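Uncharacterized protein DUF1470 (PDB 3H0N) is of unknown function but carries a treble clef zinc finger beside a putative stress-induced regulator domain, and may act as a transcription regulator. Local coordinates at residues Asp5-Glu8 with Arg9-Leu12; Ala73-Ala76 with Leu77-Gln81; Gly146-Ala150 with His151-Arg155. All blocks are in the same frame, centred on the assembly; numbering follows the deposited sequence. Where two conformers were deposited one is given.

Overall arrangement
The three contacts are all local, each joining neighbouring stretches of chain, and each belongs to a different element. Contact 1 is a surface contact leading into helix 10-22, contact 2 closes helix 58-78, and contact 3 runs from the end of strand 145-147 to the start of strand 156-158; the last two are partly buried. Contacts 1 and 2 both lean on helix 121-138, though their centres are about 20 Å apart. Contacts 2 and 3 touch, Ser-78 OG lying 3.7 Å from Ile-147 CG1, which joins the regulator-like region to the zinc finger. Hydroxyls bonded to peptide oxygens mark the start of helix 10-22 and the end of helix 58-78, whereas contact 3 relies on zinc-bound thiolates and sodium-bound carbonyls.

Contact 1 of 3, residues Asp5-Glu8 with Arg9-Leu12; sequences DSYE and RTGL
Thr-10 and Tyr-7 make the tight side of this turn. The threonine hydroxyl OG1 gives a hydrogen bond to Tyr-7 O over 2.7 Å, and Thr-10 N donates to that oxygen from 3.1 Å. Both donors arrive on the same face of the carbonyl plane, the N-H standing well above it and the hydroxyl tilted from it by 29°. Placed beside its own backbone N (chi1 -63°), the hydroxyl is turned back toward Tyr-7 O, where it joins the N-H in gripping one peptide oxygen. A short, branched hydroxyl residue suits this first position of a helix.

Ser-6 O receives Arg-9 N at 3.1 Å, a bond of the 3-10 kind. Ser-6 OG accepts a second, weak bond from Arg-9 N and is also hydrogen-bonded to Asn-3 O, tying the turn to the chain ahead. The same OG lies 3.6 Å from Arg-9 CG. From there the arginine bends at chi2 (-61°) and carries CD past the Glu-8 carbonyl, 3.8 Å from Glu-8 O, before its extended end reaches a salt bridge with Glu-136.

The side on which Glu-8 O emerges is looser and wet. This oxygen is linked to the new helix through two waters: one accepts from Leu-12 N and the other from Gly-11 N, each at 2.9 Å, while their bonds to Glu-8 O are weak; Arg-135 NH1 also donates to it. The Glu-8 chain, bent at chi2, leads its carboxylate away from the turn, where OE2 bonds a glycerol probably from the crystallisation liquor, and packs on His-139 of the second subunit.

The turn opens helix 10-22 against helix 121-138, where Thr-10 meets Trp-125 and Leu-12 meets Leu-133, while Tyr-7 OH bonds to Leu-112 O in strand 110-113.

Contact 2 of 3, residues Ala73-Ala76 with Leu77-Gln81; sequences AIDA and LSNGQ
Ser-78 holds OG in the narrow place between its backbone N and carbonyl carbon (chi1 79°), which aims the hydroxyl back down the helix at Asp-75 O. It donates there over 2.8 Å, tilted 18° from the carbonyl plane. Asn-79 N divides itself between Asp-75 O and Ala-76 O, weakly to each, as the helix ends. Serine suits this last turn, its short hydroxyl supplementing a failing backbone bond. With an alanine in its place, Asp-75 O would probably lose its close hydroxyl partner and keep the weak bond from Asn-79 N, leaving the final turn less firmly held.

Earlier in the segment the pattern is regular: Leu-77 N bonds to Ala-73 O and Ser-78 N to Ile-74 O, both at 2.9 Å. Beyond them the chain closes in a Schellman motif. Gln-81 N reaches back to Ala-76 O over 2.9 Å, and Gly-80 N to Leu-77 O over 3.0 Å. Gly-80 has a positive phi of 73°, a conformation that a residue without a side chain adopts readily. The small Ala-76 lets the returning chain come close, its CB lying 4.0 Å from Gln-81 CB.

At the outer side, a water accepts from Asn-79 ND2 and perhaps gives a weak bond to Asp-75 OD2, doubtful because that side chain has two conformers.

The apolar side chains face inward. Ile-74 and Leu-77 both pack on Phe-145 of strand 145-147, and Ile-74 meets Leu-133 and Leu-77 meets Ile-137 of helix 121-138, while Ala-76 meets Thr-84 and Leu-77 meets Ala-85 of helix 82-95.

Contact 3 of 3, residues Gly146-Ala150 with His151-Arg155; sequences GICNA and HRCDR. With NA (sodium ion), chain D; ZN (zinc ion), chain B.
Cys-148 and Cys-153 share a zinc ion, each SG lying 2.3 Å from the metal. Both thiolates sit anti to their own backbone N (chi1 -166° and -171°), which turns the two sulfurs to the same side of the loop. A sodium ion lies within the same loop, bound by Cys-148 O, Ala-150 O and Cys-153 O and by three waters. Cys-148 O and Cys-153 O are 3.1 Å apart, a closeness made tolerable by the shared cation.

Among the hydrogen bonds, Cys-148 N donates to Arg-155 O over 2.9 Å, nearly in line with the carbonyl, and closes the base of the loop. Cys-153 N makes a weak bond to Ala-150 O. Two more backbone N-H groups point at the sulfurs: Ala-150 N bonds to Cys-148 SG at 3.5 Å, and Arg-155 N, weakly, to Cys-153 SG. Such bonds would probably spread the negative charge of the thiolates.

One salt bridge braces the outgoing chain. Arg-155 NH2 meets the syn side of Asp-154 OD1 at 2.9 Å, in the guanidinium plane though tilted 30° from the carboxylate plane, while Arg-155 NH1 bonds to Asn-20 O and Thr-23 O.

Apolar contact is slight. Cys-148 CB and Cys-153 CB lie 4.0 Å apart; the small Ala-150 fits against Cys-173 and Arg-176 of helix 171-180, and Ile-147 CG2 rests against Asp-154 CB.

The two-cysteine turn corresponds to the zinc knuckle of a treble clef finger, in which Cys-169 and Cys-173, around the start of helix 171-180, supply the second pair of ligands.

Contact 1 of 3, residues Asp5-Glu8 with Arg9-Leu12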
loop_
_atom_site.group_PDB
_atom_site.type_symbol
_atom_site.label_atom_id
_atom_site.label_comp_id
_atom_site.label_asym_id
_atom_site.label_seq_id
_atom_site.Cartn_x
_atom_site.Cartn_y
_atom_site.Cartn_z
ATOM N N ASP A 5 -14.505 4.922 -0.527
ATOM C CA ASP A 5 -14.403 6.331 -0.937
ATOM C C ASP A 5 -13.134 7.039 -0.440
ATOM O O ASP A 5 -12.931 8.226 -0.746
ATOM C CB ASP A 5 -15.619 7.155 -0.442
ATOM C CG ASP A 5 -16.837 7.002 -1.330
ATOM O OD1 ASP A 5 -16.738 6.384 -2.403
ATOM O OD2 ASP A 5 -17.919 7.490 -0.947
ATOM N N SER A 6 -12.330 6.347 0.354
ATOM C CA SER A 6 -11.153 6.945 0.914
ATOM C C SER A 6 -10.094 7.120 -0.154
ATOM O O SER A 6 -10.059 6.461 -1.192
ATOM C CB SER A 6 -10.599 6.077 2.034
ATOM O OG SER A 6 -10.087 4.893 1.569
ATOM N N TYR A 7 -9.177 8.015 0.143
ATOM C CA TYR A 7 -8.024 8.200 -0.710
ATOM C C TYR A 7 -7.326 6.870 -0.939
ATOM O O TYR A 7 -6.865 6.568 -2.025
ATOM C CB TYR A 7 -7.033 9.253 -0.118
ATOM C CG TYR A 7 -5.764 9.367 -0.925
ATOM C CD1 TYR A 7 -5.683 10.191 -2.054
ATOM C CD2 TYR A 7 -4.681 8.586 -0.611
ATOM C CE1 TYR A 7 -4.502 10.233 -2.814
ATOM C CE2 TYR A 7 -3.535 8.592 -1.373
ATOM C CZ TYR A 7 -3.445 9.416 -2.474
ATOM O OH TYR A 7 -2.327 9.425 -3.271
ATOM N N GLU A 8 -7.177 6.103 0.120
ATOM C CA GLU A 8 -6.423 4.861 0.096
ATOM C C GLU A 8 -6.993 3.803 -0.839
ATOM O O GLU A 8 -6.253 2.930 -1.299
ATOM C CB GLU A 8 -6.329 4.274 1.530
ATOM C CG GLU A 8 -5.407 5.061 2.426
ATOM C CD GLU A 8 -6.000 6.368 2.982
ATOM O OE1 GLU A 8 -7.237 6.615 2.925
ATOM O OE2 GLU A 8 -5.195 7.154 3.544
ATOM N N ARG A 9 -8.287 3.884 -1.132
ATOM C CA ARG A 9 -8.938 2.945 -2.053
ATOM C C ARG A 9 -9.262 3.591 -3.398
ATOM O O ARG A 9 -10.094 3.063 -4.155
ATOM C CB ARG A 9 -10.197 2.365 -1.474
ATOM C CG ARG A 9 -10.045 1.782 -0.144
ATOM C CD ARG A 9 -9.090 0.660 -0.118
ATOM N NE ARG A 9 -8.915 0.309 1.296
ATOM C CZ ARG A 9 -8.165 -0.686 1.767
ATOM N NH1 ARG A 9 -7.510 -1.503 0.946
ATOM N NH2 ARG A 9 -8.105 -0.873 3.087
ATOM N N THR A 10 -8.602 4.683 -3.747
ATOM C CA THR A 10 -8.808 5.337 -5.039
ATOM C C THR A 10 -8.661 4.389 -6.231
ATOM O O THR A 10 -9.502 4.387 -7.152
ATOM C CB THR A 10 -7.848 6.532 -5.186
ATOM O OG1 THR A 10 -8.157 7.514 -4.176
ATOM C CG2 THR A 10 -8.000 7.169 -6.564
ATOM N N GLY A 11 -7.585 3.613 -6.284
ATOM C CA GLY A 11 -7.360 2.756 -7.429
ATOM C C GLY A 11 -8.441 1.717 -7.576
ATOM O O GLY A 11 -8.917 1.459 -8.677
ATOM N N LEU A 12 -8.823 1.128 -6.460
ATOM C CA LEU A 12 -9.921 0.149 -6.484
ATOM C C LEU A 12 -11.216 0.780 -6.944
ATOM O O LEU A 12 -11.940 0.248 -7.834
ATOM C CB LEU A 12 -10.103 -0.499 -5.088
ATOM C CG LEU A 12 -11.272 -1.470 -4.898
ATOM C CD1 LEU A 12 -11.106 -2.688 -5.829
ATOM C CD2 LEU A 12 -11.359 -1.896 -3.433
HETATM O O HOH W 1 -7.135 1.213 -4.158
HETATM O O HOH W 2 -5.299 3.451 -4.480
#

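Contact 2 of 3, residues Ala73-Ala76 with Leu77-Gln81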
loop_
_atom_site.group_PDB
_atom_site.type_symbol
_atom_site.label_atom_id
_atom_site.label_comp_id
_atom_site.label_asym_id
_atom_site.label_seq_id
_atom_site.Cartn_x
_atom_site.Cartn_y
_atom_site.Cartn_z
ATOM N N ALA A 73 -9.171 -8.295 -15.833
ATOM C CA ALA A 73 -8.605 -8.649 -14.537
ATOM C C ALA A 73 -9.673 -8.905 -13.501
ATOM O O ALA A 73 -9.607 -9.856 -12.721
ATOM C CB ALA A 73 -7.608 -7.526 -14.040
ATOM N N ILE A 74 -10.645 -8.015 -13.416
ATOM C CA ILE A 74 -11.707 -8.143 -12.424
ATOM C C ILE A 74 -12.575 -9.381 -12.691
ATOM O O ILE A 74 -12.926 -10.109 -11.755
ATOM C CB ILE A 74 -12.567 -6.861 -12.287
ATOM C CG1 ILE A 74 -11.720 -5.758 -11.675
ATOM C CG2 ILE A 74 -13.795 -7.126 -11.471
ATOM C CD1 ILE A 74 -12.306 -4.344 -11.865
ATOM N N ASP A 75 -12.896 -9.628 -13.943
ATOM C CA ASP A 75 -13.612 -10.851 -14.269
ATOM C C ASP A 75 -12.784 -12.089 -13.882
ATOM O O ASP A 75 -13.318 -13.049 -13.318
ATOM C CB ASP A 75 -13.970 -10.829 -15.752
ATOM C CG ASP A 75 -14.599 -12.086 -16.194
ATOM O OD1 ASP A 75 -15.814 -12.196 -16.021
ATOM O OD2 ASP A 75 -13.832 -12.962 -16.660
ATOM N N ALA A 76 -11.482 -12.071 -14.137
ATOM C CA ALA A 76 -10.604 -13.167 -13.717
ATOM C C ALA A 76 -10.669 -13.350 -12.206
ATOM O O ALA A 76 -10.788 -14.475 -11.697
ATOM C CB ALA A 76 -9.183 -12.976 -14.178
ATOM N N LEU A 77 -10.579 -12.244 -11.470
ATOM C CA LEU A 77 -10.644 -12.355 -10.001
ATOM C C LEU A 77 -11.980 -12.997 -9.537
ATOM O O LEU A 77 -11.996 -13.827 -8.602
ATOM C CB LEU A 77 -10.419 -10.988 -9.320
ATOM C CG LEU A 77 -9.013 -10.425 -9.544
ATOM C CD1 LEU A 77 -8.933 -9.050 -8.891
ATOM C CD2 LEU A 77 -7.907 -11.340 -9.034
ATOM N N SER A 78 -13.083 -12.590 -10.178
ATOM C CA SER A 78 -14.428 -13.115 -9.823
ATOM C C SER A 78 -14.504 -14.637 -10.067
ATOM O O SER A 78 -15.301 -15.327 -9.444
ATOM C CB SER A 78 -15.545 -12.409 -10.586
ATOM O OG SER A 78 -15.697 -12.879 -11.900
ATOM N N ASN A 79 -13.644 -15.154 -10.948
ATOM C CA ASN A 79 -13.557 -16.574 -11.251
ATOM C C ASN A 79 -12.436 -17.306 -10.484
ATOM O O ASN A 79 -12.197 -18.499 -10.673
ATOM C CB ASN A 79 -13.321 -16.724 -12.759
ATOM C CG ASN A 79 -14.548 -16.454 -13.553
ATOM O OD1 ASN A 79 -15.645 -16.878 -13.195
ATOM N ND2 ASN A 79 -14.370 -15.800 -14.693
ATOM N N GLY A 80 -11.735 -16.601 -9.591
ATOM C CA GLY A 80 -10.614 -17.211 -8.902
ATOM C C GLY A 80 -9.376 -17.416 -9.751
ATOM O O GLY A 80 -8.446 -18.123 -9.348
ATOM N N GLN A 81 -9.336 -16.816 -10.944
ATOM C CA GLN A 81 -8.228 -16.957 -11.862
ATOM C C GLN A 81 -7.183 -15.891 -11.548
ATOM O O GLN A 81 -6.924 -14.933 -12.304
ATOM C CB GLN A 81 -8.722 -16.855 -13.320
ATOM C CG GLN A 81 -9.593 -18.010 -13.739
ATOM C CD GLN A 81 -8.828 -19.238 -14.051
ATOM O OE1 GLN A 81 -7.610 -19.345 -13.808
ATOM N NE2 GLN A 81 -9.521 -20.215 -14.581
HETATM O O HOH W 3 -11.731 -15.487 -16.024
#

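Contact 3 of 3, residues Gly146-Ala150 with His151-Arg155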
loop_
_atom_site.group_PDB
_atom_site.type_symbol
_atom_site.label_atom_id
_atom_site.label_comp_id
_atom_site.label_asym_id
_atom_site.label_seq_id
_atom_site.Cartn_x
_atom_site.Cartn_y
_atom_site.Cartn_z
ATOM N N GLY A 146 -17.061 -9.367 -7.498
ATOM C CA GLY A 146 -18.251 -10.064 -7.979
ATOM C C GLY A 146 -18.795 -9.440 -9.253
ATOM O O GLY A 146 -18.470 -8.318 -9.634
ATOM N N ILE A 147 -19.641 -10.238 -9.918
ATOM C CA ILE A 147 -20.434 -9.798 -11.073
ATOM C C ILE A 147 -21.899 -9.861 -10.638
ATOM O O ILE A 147 -22.347 -10.828 -10.040
ATOM C CB ILE A 147 -20.257 -10.717 -12.300
ATOM C CG1 ILE A 147 -18.792 -10.978 -12.602
ATOM C CG2 ILE A 147 -20.960 -10.112 -13.596
ATOM C CD1 ILE A 147 -18.040 -9.796 -12.913
ATOM N N CYS A 148 -22.638 -8.773 -10.852
ATOM C CA CYS A 148 -24.007 -8.640 -10.365
ATOM C C CYS A 148 -24.870 -9.862 -10.694
ATOM O O CYS A 148 -24.913 -10.322 -11.848
ATOM C CB CYS A 148 -24.675 -7.414 -10.940
ATOM S SG CYS A 148 -26.181 -6.982 -10.104
ATOM N N ASN A 149 -25.603 -10.310 -9.705
ATOM C CA ASN A 149 -26.517 -11.459 -9.885
ATOM C C ASN A 149 -27.859 -11.081 -10.484
ATOM O O ASN A 149 -28.678 -11.966 -10.767
ATOM C CB ASN A 149 -26.698 -12.208 -8.564
ATOM C CG ASN A 149 -25.575 -13.202 -8.287
ATOM O OD1 ASN A 149 -24.680 -13.461 -9.143
ATOM N ND2 ASN A 149 -25.753 -13.934 -7.180
ATOM N N ALA A 150 -28.143 -9.803 -10.678
ATOM C CA ALA A 150 -29.452 -9.434 -11.183
ATOM C C ALA A 150 -29.572 -9.789 -12.664
ATOM O O ALA A 150 -28.579 -9.877 -13.384
ATOM C CB ALA A 150 -29.720 -7.912 -10.965
ATOM N N HIS A 151 -30.805 -9.958 -13.102
ATOM C CA HIS A 151 -31.090 -10.202 -14.512
ATOM C C HIS A 151 -30.669 -9.029 -15.359
ATOM O O HIS A 151 -30.971 -7.838 -15.068
ATOM C CB HIS A 151 -32.588 -10.479 -14.669
ATOM C CG HIS A 151 -33.059 -10.643 -16.093
ATOM N ND1 HIS A 151 -32.774 -11.773 -16.827
ATOM C CD2 HIS A 151 -33.810 -9.845 -16.894
ATOM C CE1 HIS A 151 -33.350 -11.660 -18.017
ATOM N NE2 HIS A 151 -33.983 -10.510 -18.086
ATOM N N ARG A 152 -29.979 -9.330 -16.466
ATOM C CA ARG A 152 -29.461 -8.293 -17.352
ATOM C C ARG A 152 -28.719 -7.194 -16.581
ATOM O O ARG A 152 -28.916 -5.978 -16.771
ATOM C CB ARG A 152 -30.541 -7.731 -18.278
ATOM C CG ARG A 152 -30.949 -8.694 -19.325
ATOM C CD ARG A 152 -31.929 -8.086 -20.292
ATOM N NE ARG A 152 -32.270 -9.070 -21.294
ATOM C CZ ARG A 152 -33.043 -8.857 -22.341
ATOM N NH1 ARG A 152 -33.591 -7.673 -22.537
ATOM N NH2 ARG A 152 -33.232 -9.844 -23.193
ATOM N N CYS A 153 -27.826 -7.658 -15.712
ATOM C CA CYS A 153 -26.796 -6.773 -15.179
ATOM C C CYS A 153 -25.515 -7.538 -15.049
ATOM O O CYS A 153 -25.487 -8.525 -14.304
ATOM C CB CYS A 153 -27.189 -6.208 -13.846
ATOM S SG CYS A 153 -26.038 -4.908 -13.287
ATOM N N ASP A 154 -24.474 -7.124 -15.757
ATOM C CA ASP A 154 -23.136 -7.697 -15.529
ATOM C C ASP A 154 -22.112 -6.695 -15.049
ATOM O O ASP A 154 -20.899 -6.861 -15.238
ATOM C CB ASP A 154 -22.653 -8.484 -16.736
ATOM C CG ASP A 154 -22.301 -7.628 -17.911
ATOM O OD1 ASP A 154 -22.612 -6.443 -17.968
ATOM O OD2 ASP A 154 -21.670 -8.195 -18.829
ATOM N N ARG A 155 -22.598 -5.698 -14.348
ATOM C CA ARG A 155 -21.702 -4.759 -13.705
ATOM C C ARG A 155 -20.932 -5.457 -12.589
ATOM O O ARG A 155 -21.391 -6.417 -11.970
ATOM C CB ARG A 155 -22.458 -3.555 -13.163
ATOM C CG ARG A 155 -23.214 -2.738 -14.177
ATOM C CD ARG A 155 -22.388 -2.210 -15.317
ATOM N NE ARG A 155 -22.280 -3.147 -16.411
ATOM C CZ ARG A 155 -21.494 -2.967 -17.481
ATOM N NH1 ARG A 155 -20.757 -1.880 -17.636
ATOM N NH2 ARG A 155 -21.464 -3.880 -18.455
HETATM NA NA NA D . -26.316 -10.590 -13.770
HETATM ZN ZN ZN B . -26.473 -4.868 -10.997
HETATM O O HOH W 4 -27.021 -12.781 -13.411
HETATM O O HOH W 5 -26.893 -10.713 -16.084
HETATM O O HOH W 6 -24.241 -11.591 -15.280
#